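Local coordinates for lipase-esterase related protein (Clostridium acetobutylicum, PDB 3E0X), which is of uncertain function but is probably a hydrolase of the alpha/beta-hydrolase fold, related to lipases and esterases, at residues 63-75 / 93-106. Numbering follows the deposited sequence.
Sequences VYGYIDNVANFIT and MGGAIVLGVALKKL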
ATOM      1  N   VAL A  63      -7.310  -9.111   4.568  1.00  9.29           N
ATOM      2  CA  VAL A  63      -5.940  -8.800   4.168  1.00  9.71           C
ATOM      3  C   VAL A  63      -5.149 -10.094   3.917  1.00  9.84           C
ATOM      4  O   VAL A  63      -4.288 -10.140   3.044  1.00 10.77           O
ATOM      5  CB  VAL A  63      -5.275  -7.876   5.190  1.00 10.23           C
ATOM      6  CG1 VAL A  63      -3.792  -7.722   4.907  1.00 10.76           C
ATOM      7  CG2 VAL A  63      -5.948  -6.494   5.124  1.00 10.77           C
ATOM      8  N   TYR A  64      -5.447 -11.150   4.676  1.00 10.07           N
ATOM      9  CA  TYR A  64      -4.826 -12.453   4.431  1.00  9.62           C
ATOM     10  C   TYR A  64      -5.014 -12.969   3.013  1.00 10.19           C
ATOM     11  O   TYR A  64      -4.100 -13.548   2.430  1.00 11.15           O
ATOM     12  CB  TYR A  64      -5.348 -13.485   5.431  1.00  9.79           C
ATOM     13  CG  TYR A  64      -4.963 -13.105   6.839  1.00 10.09           C
ATOM     14  CD1 TYR A  64      -3.640 -13.257   7.276  1.00 11.81           C
ATOM     15  CD2 TYR A  64      -5.899 -12.581   7.736  1.00 10.99           C
ATOM     16  CE1 TYR A  64      -3.257 -12.916   8.554  1.00 12.25           C
ATOM     17  CE2 TYR A  64      -5.529 -12.226   9.041  1.00 10.77           C
ATOM     18  CZ  TYR A  64      -4.200 -12.376   9.445  1.00 11.39           C
ATOM     19  OH  TYR A  64      -3.817 -12.034  10.721  1.00 15.29           O
ATOM     20  N   GLY A  65      -6.192 -12.771   2.439  1.00 10.70           N
ATOM     21  CA  GLY A  65      -6.425 -13.150   1.045  1.00 10.28           C
ATOM     22  C   GLY A  65      -5.490 -12.406   0.114  1.00  9.76           C
ATOM     23  O   GLY A  65      -4.868 -13.032  -0.767  1.00 11.11           O
ATOM     24  N   TYR A  66      -5.406 -11.075   0.283  1.00  9.23           N
ATOM     25  CA  TYR A  66      -4.488 -10.263  -0.522  1.00  9.03           C
ATOM     26  C   TYR A  66      -3.032 -10.684  -0.328  1.00  9.51           C
ATOM     27  O   TYR A  66      -2.274 -10.779  -1.312  1.00  9.98           O
ATOM     28  CB  TYR A  66      -4.671  -8.769  -0.227  1.00  9.56           C
ATOM     29  CG  TYR A  66      -5.986  -8.189  -0.685  1.00  9.01           C
ATOM     30  CD1 TYR A  66      -6.288  -8.076  -2.043  1.00 10.66           C
ATOM     31  CD2 TYR A  66      -6.895  -7.710   0.240  1.00  9.06           C
ATOM     32  CE1 TYR A  66      -7.489  -7.511  -2.468  1.00 11.09           C
ATOM     33  CE2 TYR A  66      -8.112  -7.128  -0.173  1.00 10.32           C
ATOM     34  CZ  TYR A  66      -8.395  -7.042  -1.526  1.00 11.06           C
ATOM     35  OH  TYR A  66      -9.581  -6.466  -1.930  1.00 11.96           O
ATOM     36  N   ILE A  67      -2.640 -10.982   0.915  1.00  8.96           N
ATOM     37  CA  ILE A  67      -1.270 -11.440   1.207  1.00  9.62           C
ATOM     38  C   ILE A  67      -0.945 -12.710   0.413  1.00 10.10           C
ATOM     39  O   ILE A  67       0.091 -12.767  -0.257  1.00 11.71           O
ATOM     40  CB  ILE A  67      -1.074 -11.668   2.740  1.00 10.08           C
ATOM     41  CG1 ILE A  67      -1.115 -10.336   3.522  1.00 11.00           C
ATOM     42  CG2 ILE A  67       0.186 -12.465   3.022  1.00 10.37           C
ATOM     43  CD1 ILE A  67      -1.352 -10.516   5.027  1.00 11.01           C
ATOM     44  N   ASP A  68      -1.864 -13.678   0.433  1.00 10.66           N
ATOM     45  CA  ASP A  68      -1.664 -14.913  -0.328  1.00 12.20           C
ATOM     46  C   ASP A  68      -1.573 -14.641  -1.832  1.00 11.97           C
ATOM     47  O   ASP A  68      -0.743 -15.226  -2.533  1.00 13.10           O
ATOM     48  CB  ASP A  68      -2.778 -15.909  -0.021  1.00 12.97           C
ATOM     49  CG  ASP A  68      -2.683 -16.477   1.390  1.00 16.94           C
ATOM     50  OD1 ASP A  68      -1.645 -16.272   2.050  1.00 18.72           O
ATOM     51  OD2 ASP A  68      -3.668 -17.128   1.835  1.00 21.46           O
ATOM     52  N   ASN A  69      -2.405 -13.733  -2.336  1.00 11.12           N
ATOM     53  CA  ASN A  69      -2.351 -13.409  -3.758  1.00 11.39           C
ATOM     54  C   ASN A  69      -1.010 -12.786  -4.140  1.00 10.77           C
ATOM     55  O   ASN A  69      -0.454 -13.091  -5.209  1.00 11.28           O
ATOM     56  CB  ASN A  69      -3.452 -12.429  -4.169  1.00 11.80           C
ATOM     57  CG  ASN A  69      -4.873 -12.980  -4.035  1.00 14.40           C
ATOM     58  OD1 ASN A  69      -5.141 -14.194  -3.956  1.00 19.24           O
ATOM     59  ND2 ASN A  69      -5.797 -12.052  -4.044  1.00 13.69           N
ATOM     60  N   VAL A  70      -0.540 -11.856  -3.312  1.00  9.97           N
ATOM     61  CA  VAL A  70       0.705 -11.144  -3.615  1.00  9.91           C
ATOM     62  C   VAL A  70       1.899 -12.081  -3.486  1.00  9.85           C
ATOM     63  O   VAL A  70       2.815 -12.034  -4.315  1.00  9.81           O
ATOM     64  CB  VAL A  70       0.863  -9.856  -2.774  1.00  9.13           C
ATOM     65  CG1 VAL A  70       2.224  -9.242  -3.008  1.00 10.39           C
ATOM     66  CG2 VAL A  70      -0.243  -8.866  -3.161  1.00 10.72           C
ATOM     67  N   ALA A  71       1.888 -12.957  -2.481  1.00 10.09           N
ATOM     68  CA  ALA A  71       2.964 -13.940  -2.357  1.00 11.12           C
ATOM     69  C   ALA A  71       2.992 -14.883  -3.576  1.00 11.02           C
ATOM     70  O   ALA A  71       4.069 -15.182  -4.105  1.00 11.70           O
ATOM     71  CB  ALA A  71       2.862 -14.730  -1.031  1.00 12.11           C
ATOM     72  N   ASN A  72       1.824 -15.306  -4.054  1.00 11.32           N
ATOM     73  CA  ASN A  72       1.758 -16.151  -5.254  1.00 11.76           C
ATOM     74  C   ASN A  72       2.356 -15.434  -6.453  1.00 11.77           C
ATOM     75  O   ASN A  72       3.103 -16.034  -7.238  1.00 12.88           O
ATOM     76  CB  ASN A  72       0.300 -16.559  -5.485  1.00 11.79           C
ATOM     77  CG  ASN A  72       0.096 -17.369  -6.729  1.00 14.99           C
ATOM     78  OD1 ASN A  72       0.787 -18.366  -6.945  1.00 19.53           O
ATOM     79  ND2 ASN A  72      -0.880 -16.968  -7.549  1.00 16.68           N
ATOM     80  N   PHE A  73       2.061 -14.145  -6.587  1.00 11.10           N
ATOM     81  CA  PHE A  73       2.617 -13.347  -7.683  1.00 10.71           C
ATOM     82  C   PHE A  73       4.149 -13.295  -7.564  1.00 11.22           C
ATOM     83  O   PHE A  73       4.873 -13.535  -8.533  1.00 11.76           O
ATOM     84  CB  PHE A  73       2.034 -11.908  -7.657  1.00 11.55           C
ATOM     85  CG  PHE A  73       2.514 -11.052  -8.785  1.00  9.85           C
ATOM     86  CD1 PHE A  73       1.848 -11.063 -10.013  1.00 10.36           C
ATOM     87  CD2 PHE A  73       3.673 -10.270  -8.649  1.00 10.59           C
ATOM     88  CE1 PHE A  73       2.323 -10.277 -11.078  1.00 10.51           C
ATOM     89  CE2 PHE A  73       4.125  -9.487  -9.696  1.00 12.00           C
ATOM     90  CZ  PHE A  73       3.461  -9.499 -10.915  1.00 11.20           C
ATOM     91  N   ILE A  74       4.652 -12.934  -6.394  1.00 10.48           N
ATOM     92  CA  ILE A  74       6.099 -12.817  -6.252  1.00 10.88           C
ATOM     93  C   ILE A  74       6.814 -14.133  -6.620  1.00 11.16           C
ATOM     94  O   ILE A  74       7.809 -14.145  -7.367  1.00 12.57           O
ATOM     95  CB  ILE A  74       6.471 -12.409  -4.831  1.00 10.98           C
ATOM     96  CG1 ILE A  74       5.985 -10.981  -4.572  1.00 10.67           C
ATOM     97  CG2 ILE A  74       7.975 -12.534  -4.603  1.00 11.62           C
ATOM     98  CD1 ILE A  74       5.924 -10.601  -3.060  1.00 12.64           C
ATOM     99  N   THR A  75       6.294 -15.240  -6.108  1.00 12.12           N
ATOM    100  CA  THR A  75       6.957 -16.516  -6.271  1.00 13.02           C
ATOM    101  C   THR A  75       6.864 -17.020  -7.699  1.00 13.07           C
ATOM    102  O   THR A  75       7.819 -17.634  -8.208  1.00 13.78           O
ATOM    103  CB  THR A  75       6.342 -17.515  -5.277  1.00 12.80           C
ATOM    104  OG1 THR A  75       6.633 -17.059  -3.957  1.00 14.46           O
ATOM    105  CG2 THR A  75       6.934 -18.927  -5.445  1.00 13.44           C
HETATM  106  N   MSE A  93      -4.097   0.027   2.714  1.00  9.98           N
HETATM  107  CA  MSE A  93      -4.265  -1.413   2.941  1.00  9.89           C
HETATM  108  C   MSE A  93      -3.026  -2.207   2.461  1.00  9.36           C
HETATM  109  O   MSE A  93      -2.646  -3.231   3.086  1.00  9.84           O
HETATM  110  CB  MSE A  93      -5.515  -1.945   2.224  1.00  9.74           C
HETATM  111  CG  MSE A  93      -5.786  -3.430   2.501  1.00 11.72           C
HETATM  112 SE   MSE A  93      -7.427  -3.984   1.620  0.60 14.66          SE
HETATM  113  CE  MSE A  93      -6.823  -3.730  -0.213  1.00 12.83           C
ATOM    114  N   GLY A  94      -2.400  -1.740   1.380  1.00  8.64           N
ATOM    115  CA  GLY A  94      -1.183  -2.354   0.839  1.00  8.92           C
ATOM    116  C   GLY A  94      -0.053  -2.374   1.847  1.00  8.73           C
ATOM    117  O   GLY A  94       0.812  -3.245   1.764  1.00  9.09           O
ATOM    118  N   GLY A  95      -0.035  -1.411   2.782  1.00  8.82           N
ATOM    119  CA  GLY A  95       0.967  -1.398   3.862  1.00  9.81           C
ATOM    120  C   GLY A  95       0.820  -2.652   4.713  1.00  9.21           C
ATOM    121  O   GLY A  95       1.802  -3.346   4.993  1.00 10.39           O
ATOM    122  N   ALA A  96      -0.411  -2.948   5.139  1.00  9.19           N
ATOM    123  CA  ALA A  96      -0.654  -4.166   5.903  1.00  9.44           C
ATOM    124  C   ALA A  96      -0.300  -5.384   5.054  1.00  8.41           C
ATOM    125  O   ALA A  96       0.282  -6.340   5.547  1.00  9.88           O
ATOM    126  CB  ALA A  96      -2.102  -4.224   6.374  1.00  9.92           C
ATOM    127  N   ILE A  97      -0.645  -5.355   3.766  1.00  8.39           N
ATOM    128  CA  ILE A  97      -0.392  -6.512   2.890  1.00  8.38           C
ATOM    129  C   ILE A  97       1.115  -6.796   2.810  1.00  9.37           C
ATOM    130  O   ILE A  97       1.536  -7.970   2.930  1.00 10.32           O
ATOM    131  CB  ILE A  97      -1.008  -6.302   1.484  1.00  9.04           C
ATOM    132  CG1 ILE A  97      -2.532  -6.288   1.591  1.00  8.82           C
ATOM    133  CG2 ILE A  97      -0.525  -7.387   0.528  1.00  8.99           C
ATOM    134  CD1 ILE A  97      -3.201  -5.717   0.342  1.00  9.20           C
ATOM    135  N   VAL A  98       1.926  -5.750   2.611  1.00  8.65           N
ATOM    136  CA  VAL A  98       3.362  -6.005   2.426  1.00  9.33           C
ATOM    137  C   VAL A  98       4.024  -6.447   3.733  1.00  8.91           C
ATOM    138  O   VAL A  98       4.984  -7.232   3.703  1.00 10.08           O
ATOM    139  CB  VAL A  98       4.138  -4.870   1.712  1.00  8.57           C
ATOM    140  CG1 VAL A  98       3.532  -4.657   0.323  1.00  9.77           C
ATOM    141  CG2 VAL A  98       4.096  -3.555   2.536  1.00 10.30           C
ATOM    142  N   LEU A  99       3.512  -5.970   4.878  1.00  9.14           N
ATOM    143  CA  LEU A  99       3.978  -6.509   6.155  1.00  9.17           C
ATOM    144  C   LEU A  99       3.624  -8.004   6.254  1.00  9.68           C
ATOM    145  O   LEU A  99       4.441  -8.833   6.710  1.00 10.70           O
ATOM    146  CB  LEU A  99       3.357  -5.708   7.296  1.00  9.46           C
ATOM    147  CG  LEU A  99       3.835  -4.247   7.382  1.00 10.92           C
ATOM    148  CD1 LEU A  99       2.932  -3.456   8.342  1.00 12.35           C
ATOM    149  CD2 LEU A  99       5.314  -4.174   7.807  1.00 13.37           C
ATOM    150  N   GLY A 100       2.415  -8.368   5.823  1.00  8.81           N
ATOM    151  CA  GLY A 100       2.025  -9.780   5.838  1.00  9.64           C
ATOM    152  C   GLY A 100       2.893 -10.629   4.907  1.00  9.32           C
ATOM    153  O   GLY A 100       3.243 -11.774   5.215  1.00 10.88           O
ATOM    154  N   VAL A 101       3.251 -10.071   3.751  1.00  9.91           N
ATOM    155  CA  VAL A 101       4.137 -10.782   2.807  1.00  9.71           C
ATOM    156  C   VAL A 101       5.536 -10.965   3.398  1.00 10.34           C
ATOM    157  O   VAL A 101       6.150 -12.038   3.240  1.00 10.56           O
ATOM    158  CB  VAL A 101       4.190 -10.100   1.426  1.00 10.06           C
ATOM    159  CG1 VAL A 101       5.159 -10.849   0.510  1.00 10.12           C
ATOM    160  CG2 VAL A 101       2.790 -10.128   0.827  1.00 10.38           C
ATOM    161  N   ALA A 102       6.026  -9.949   4.099  1.00 10.58           N
ATOM    162  CA  ALA A 102       7.324 -10.079   4.764  1.00 10.35           C
ATOM    163  C   ALA A 102       7.310 -11.307   5.683  1.00 11.35           C
ATOM    164  O   ALA A 102       8.300 -12.034   5.770  1.00 12.20           O
ATOM    165  CB  ALA A 102       7.626  -8.823   5.572  1.00 10.88           C
ATOM    166  N   LEU A 103       6.179 -11.553   6.350  1.00 11.27           N
ATOM    167  CA  LEU A 103       6.064 -12.691   7.291  1.00 12.19           C
ATOM    168  C   LEU A 103       6.043 -14.048   6.589  1.00 12.72           C
ATOM    169  O   LEU A 103       6.235 -15.074   7.252  1.00 14.11           O
ATOM    170  CB  LEU A 103       4.817 -12.520   8.158  1.00 13.10           C
ATOM    171  CG  LEU A 103       4.981 -11.382   9.159  1.00 14.03           C
ATOM    172  CD1 LEU A 103       3.645 -10.914   9.721  1.00 17.10           C
ATOM    173  CD2 LEU A 103       5.928 -11.843  10.300  1.00 14.97           C
ATOM    174  N   LYS A 104       5.848 -14.071   5.269  1.00 12.91           N
ATOM    175  CA  LYS A 104       5.932 -15.316   4.508  1.00 13.06           C
ATOM    176  C   LYS A 104       7.376 -15.742   4.264  1.00 13.84           C
ATOM    177  O   LYS A 104       7.617 -16.875   3.818  1.00 14.95           O
ATOM    178  CB  LYS A 104       5.217 -15.180   3.154  1.00 13.46           C
ATOM    179  CG  LYS A 104       3.701 -14.909   3.231  1.00 15.67           C
ATOM    180  CD  LYS A 104       2.933 -16.144   3.621  1.00 19.34           C
ATOM    181  CE  LYS A 104       1.432 -15.939   3.442  1.00 22.20           C
ATOM    182  NZ  LYS A 104       0.716 -17.231   3.281  1.00 25.43           N
ATOM    183  N   LYS A 105       8.324 -14.823   4.492  1.00 13.91           N
ATOM    184  CA  LYS A 105       9.770 -15.142   4.420  1.00 13.97           C
ATOM    185  C   LYS A 105      10.148 -15.648   3.020  1.00 13.65           C
ATOM    186  O   LYS A 105      10.877 -16.650   2.868  1.00 14.73           O
ATOM    187  CB  LYS A 105      10.169 -16.197   5.478  1.00 15.17           C
ATOM    188  CG  LYS A 105       9.680 -15.946   6.893  1.00 18.80           C
ATOM    189  CD  LYS A 105      10.035 -14.569   7.358  1.00 18.98           C
ATOM    190  CE  LYS A 105       9.786 -14.396   8.870  1.00 20.74           C
ATOM    191  NZ  LYS A 105      10.661 -15.285   9.683  1.00 24.81           N
ATOM    192  N   LEU A 106       9.646 -14.963   1.985  1.00 12.50           N
ATOM    193  CA  LEU A 106      10.009 -15.303   0.603  1.00 12.11           C
ATOM    194  C   LEU A 106      11.475 -14.978   0.366  1.00 11.86           C
ATOM    195  O   LEU A 106      11.946 -13.937   0.822  1.00 12.06           O
ATOM    196  CB  LEU A 106       9.101 -14.547  -0.386  1.00 11.82           C
ATOM    197  CG  LEU A 106       7.604 -14.786  -0.181  1.00 12.40           C
ATOM    198  CD1 LEU A 106       6.807 -13.977  -1.230  1.00 14.23           C
ATOM    199  CD2 LEU A 106       7.296 -16.286  -0.254  1.00 15.13           C
TER
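Ile97 of helix 93-102 is a knob in a hole formed by Val63, Tyr66, Ile67 and Val70 of helix 63-75. Its CD1 presses on Tyr66 CB at 3.4 Å, while its CG2, anti to the backbone N, meets Val70 CG2 at 4.0 Å; the two branches of this beta-branched side chain thus meet different residues, CG1 and CD1 toward Val63 and Tyr66, CG2 toward Val70. Ile67 answers by laying CD1 3.6 Å from Gly100 CA, on the side of Gly100 that bears no side chain, which probably helps the short helix axes come within 8.7 Å; they cross at -61°. Farther along, Val101 reaches Val70 and Ile74, and beyond the helix Leu106 spreads its methyls over Ala71, Ile74 and Thr75.

At the Met93 end lies a Met-aromatic contact. Selenomethionine Met93, bent at chi3 (65°), places CE over one face of the Tyr66 ring in a CH-pi contact, 4.0 Å from its centroid, with SE oblique to the ring; Tyr66 OH is held by Asp171.

On the solvent-exposed side, Lys104 lays its CE against Ile67 CG2 and makes a salt bridge from NZ to Asp68 OD1 (2.8 Å), nearly in line with the C-O bond.

Ile74 and Val101 also touch Leu88 of strand 86-91, so the helix pair packs on the central sheet. Met93 and Gly94 belong to a GxSxG sequence (Gly90, Ser92, Gly94) consistent with the nucleophile elbow of alpha/beta hydrolases, from which the helix runs on; the Met93 side chain is about 6 Å from the bound ortho-xylene.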